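Side-chain contact in methyl-accepting chemotaxis protein (Vibrio parahaemolyticus, PDB 4EXO), which probably senses small ligands such as pyruvate in the periplasm through a PAS-like Cache domain and passes the signal on to the chemotaxis machinery: residues I48-R53 and S77-N82. Sequence-based numbering, arbitrary orientation.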
ATOM      1  N   ILE A  48      -0.411   0.237 -13.145  1.00 20.78           N
ATOM      2  CA  ILE A  48      -0.142  -0.203 -11.788  1.00 20.91           C
ATOM      3  C   ILE A  48      -1.039   0.551 -10.786  1.00 20.06           C
ATOM      4  O   ILE A  48      -1.687  -0.060  -9.930  1.00 20.51           O
ATOM      5  CB  ILE A  48       1.351   0.020 -11.402  1.00 20.88           C
ATOM      6  CG1 ILE A  48       2.253  -0.895 -12.263  1.00 22.95           C
ATOM      7  CG2 ILE A  48       1.533  -0.242  -9.913  1.00 19.34           C
ATOM      8  CD1 ILE A  48       3.693  -0.486 -12.261  1.00 22.59           C
ATOM      9  N   LEU A  49      -1.086   1.873 -10.888  1.00 19.90           N
ATOM     10  CA  LEU A  49      -1.809   2.623  -9.833  1.00 19.62           C
ATOM     11  C   LEU A  49      -3.317   2.384  -9.913  1.00 19.55           C
ATOM     12  O   LEU A  49      -3.997   2.350  -8.888  1.00 18.64           O
ATOM     13  CB  LEU A  49      -1.522   4.117  -9.943  1.00 19.70           C
ATOM     14  CG  LEU A  49      -0.091   4.575  -9.566  1.00 19.32           C
ATOM     15  CD1 LEU A  49       0.173   5.945 -10.186  1.00 19.53           C
ATOM     16  CD2 LEU A  49       0.039   4.611  -8.052  1.00 17.29           C
ATOM     17  N   LYS A  50      -3.845   2.211 -11.122  1.00 19.16           N
ATOM     18  CA  LYS A  50      -5.273   1.922 -11.266  1.00 19.18           C
ATOM     19  C   LYS A  50      -5.695   0.538 -10.789  1.00 20.41           C
ATOM     20  O   LYS A  50      -6.857   0.327 -10.459  1.00 20.70           O
ATOM     21  CB  LYS A  50      -5.694   2.117 -12.724  1.00 19.07           C
ATOM     22  CG  LYS A  50      -5.797   3.606 -13.088  1.00 19.76           C
ATOM     23  CD  LYS A  50      -5.979   3.791 -14.607  1.00 23.47           C
ATOM     24  CE  LYS A  50      -7.269   3.216 -15.122  1.00 22.67           C
ATOM     25  NZ  LYS A  50      -7.347   3.553 -16.589  1.00 24.01           N
ATOM     26  N   ALA A  51      -4.755  -0.402 -10.726  1.00 20.70           N
ATOM     27  CA  ALA A  51      -5.073  -1.735 -10.168  1.00 21.02           C
ATOM     28  C   ALA A  51      -5.036  -1.805  -8.632  1.00 21.00           C
ATOM     29  O   ALA A  51      -5.700  -2.665  -8.012  1.00 19.95           O
ATOM     30  CB  ALA A  51      -4.116  -2.758 -10.761  1.00 20.64           C
HETATM   31  N   MSE A  52      -4.244  -0.929  -7.999  1.00 20.48           N
HETATM   32  CA  MSE A  52      -4.062  -0.985  -6.546  1.00 21.05           C
HETATM   33  C   MSE A  52      -5.300  -0.697  -5.687  1.00 21.66           C
HETATM   34  O   MSE A  52      -6.085   0.246  -5.956  1.00 21.69           O
HETATM   35  CB  MSE A  52      -2.909  -0.049  -6.105  1.00 20.73           C
HETATM   36  CG  MSE A  52      -1.571  -0.581  -6.577  1.00 21.97           C
HETATM   37 SE   MSE A  52      -0.110   0.682  -6.346  0.70 26.08          SE
HETATM   38  CE  MSE A  52       0.052   0.440  -4.483  1.00 24.73           C
ATOM     39  N   ARG A  53      -5.469  -1.509  -4.643  1.00 20.92           N
ATOM     40  CA  ARG A  53      -6.524  -1.256  -3.642  1.00 20.36           C
ATOM     41  C   ARG A  53      -6.001  -1.519  -2.248  1.00 21.14           C
ATOM     42  O   ARG A  53      -5.247  -2.486  -2.056  1.00 21.28           O
ATOM     43  CB  ARG A  53      -7.733  -2.195  -3.873  1.00 20.34           C
ATOM     44  CG  ARG A  53      -8.379  -2.057  -5.245  1.00 20.22           C
ATOM     45  CD  ARG A  53      -9.273  -0.789  -5.313  1.00 21.29           C
ATOM     46  NE  ARG A  53     -10.031  -0.775  -6.575  1.00 21.42           N
ATOM     47  CZ  ARG A  53      -9.498  -0.518  -7.768  1.00 22.94           C
ATOM     48  NH1 ARG A  53      -8.194  -0.210  -7.885  1.00 19.74           N
ATOM     49  NH2 ARG A  53     -10.284  -0.517  -8.850  1.00 22.11           N
ATOM     50  N   SER A  77     -13.401   6.586 -17.593  1.00 20.54           N
ATOM     51  CA  SER A  77     -14.004   7.563 -18.501  1.00 21.27           C
ATOM     52  C   SER A  77     -13.795   9.036 -18.096  1.00 20.88           C
ATOM     53  O   SER A  77     -13.986   9.938 -18.921  1.00 21.51           O
ATOM     54  CB  SER A  77     -15.491   7.260 -18.766  1.00 21.08           C
ATOM     55  OG  SER A  77     -16.287   7.411 -17.604  1.00 23.10           O
ATOM     56  N   LEU A  78     -13.343   9.292 -16.862  1.00 20.01           N
ATOM     57  CA  LEU A  78     -12.996  10.671 -16.452  1.00 19.55           C
ATOM     58  C   LEU A  78     -11.684  11.116 -17.085  1.00 18.90           C
ATOM     59  O   LEU A  78     -11.402  12.325 -17.141  1.00 19.29           O
ATOM     60  CB  LEU A  78     -12.889  10.801 -14.906  1.00 19.34           C
ATOM     61  CG  LEU A  78     -14.201  10.580 -14.143  1.00 20.56           C
ATOM     62  CD1 LEU A  78     -13.971  10.795 -12.600  1.00 20.64           C
ATOM     63  CD2 LEU A  78     -15.312  11.512 -14.692  1.00 21.10           C
ATOM     64  N   GLU A  79     -10.876  10.152 -17.531  1.00 19.19           N
ATOM     65  CA  GLU A  79      -9.493  10.452 -17.978  1.00 19.94           C
ATOM     66  C   GLU A  79      -9.550  11.365 -19.202  1.00 21.34           C
ATOM     67  O   GLU A  79     -10.333  11.114 -20.139  1.00 19.37           O
ATOM     68  CB  GLU A  79      -8.691   9.168 -18.242  1.00 21.63           C
ATOM     69  CG  GLU A  79      -8.425   8.360 -16.936  1.00 21.04           C
ATOM     70  CD  GLU A  79      -7.875   6.957 -17.135  1.00 26.98           C
ATOM     71  OE1 GLU A  79      -7.554   6.569 -18.280  1.00 26.74           O
ATOM     72  OE2 GLU A  79      -7.764   6.235 -16.113  1.00 23.37           O
ATOM     73  N   GLY A  80      -8.772  12.446 -19.145  1.00 21.45           N
ATOM     74  CA  GLY A  80      -8.785  13.479 -20.177  1.00 22.87           C
ATOM     75  C   GLY A  80      -9.838  14.557 -19.995  1.00 23.15           C
ATOM     76  O   GLY A  80      -9.851  15.540 -20.743  1.00 24.20           O
ATOM     77  N   LYS A  81     -10.744  14.416 -19.028  1.00 22.93           N
ATOM     78  CA  LYS A  81     -11.718  15.498 -18.779  1.00 22.98           C
ATOM     79  C   LYS A  81     -11.162  16.564 -17.824  1.00 23.10           C
ATOM     80  O   LYS A  81     -10.510  16.228 -16.839  1.00 22.35           O
ATOM     81  CB  LYS A  81     -13.045  14.992 -18.218  1.00 23.16           C
ATOM     82  CG  LYS A  81     -13.732  13.953 -19.150  1.00 25.98           C
ATOM     83  CD  LYS A  81     -15.137  13.595 -18.665  1.00 30.31           C
ATOM     84  CE  LYS A  81     -15.875  12.653 -19.663  1.00 32.01           C
ATOM     85  NZ  LYS A  81     -15.853  13.229 -21.044  1.00 35.81           N
ATOM     86  N   ASN A  82     -11.467  17.832 -18.113  1.00 21.27           N
ATOM     87  CA  ASN A  82     -11.102  18.929 -17.208  1.00 21.97           C
ATOM     88  C   ASN A  82     -12.154  19.125 -16.113  1.00 21.31           C
ATOM     89  O   ASN A  82     -13.283  19.565 -16.374  1.00 21.48           O
ATOM     90  CB  ASN A  82     -10.919  20.213 -18.027  1.00 22.45           C
ATOM     91  CG  ASN A  82     -10.360  21.346 -17.221  1.00 23.78           C
ATOM     92  OD1 ASN A  82     -10.737  21.558 -16.059  1.00 23.77           O
ATOM     93  ND2 ASN A  82      -9.477  22.116 -17.850  1.00 25.07           N
TER
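Lys50 and Glu79 meet between the two backbones, each reaching out from its own side, and join in a salt bridge, NZ of Lys50 lying 2.8 Å from OE2 of Glu79. The ammonium approaches on the syn lone pair of OE2, the side facing the other oxygen, yet it does not straddle the carboxylate evenly: Lys50 NZ stays 3.5 Å from Glu79 OE1. OE2 also accepts the backbone N-H of His72, and OE1 pairs with Lys46, one helical turn before Lys50. Two lysines and a main-chain amide thus hold the carboxylate, which would probably keep it ionised.

A kink about CG-CD (chi3 64°) lays the last methylenes of the lysine near the same oxygen, CE of Lys50 being 3.2 Å from OE2 of Glu79. With the straight glutamate chain (chi2 169°) it bridges the gap between backbones, each giving about half; the nearest CA atoms, those of Lys50 and Glu79, are 11.6 Å apart. Only these two side chains touch across the segments, burying 79 Å² in all. On the helix side, Arg53 folds back so that its NH1 donates to O of Lys50 (2.9 Å) and to O of Met52 (2.9 Å); both oxygens lie close to the guanidinium plane, while NH1 stands above the plane of each carbonyl. Glu79 itself occupies a type II turn from Leu78 to Lys81, closed by N of Lys81 on O of Leu78, with Gly80 at positive phi.

The bridge ties helix 42-51 to the loop between strand 69-72 and helix 94-104 in this Cache domain. Through His72 it is linked to the pyruvate pocket, the Glu79 side chain lying about 10 Å from the ligand. Leu71 packs against Leu49 and Lys50, while Ile48 and Met52 meet Ile48 and Met24 of the second subunit.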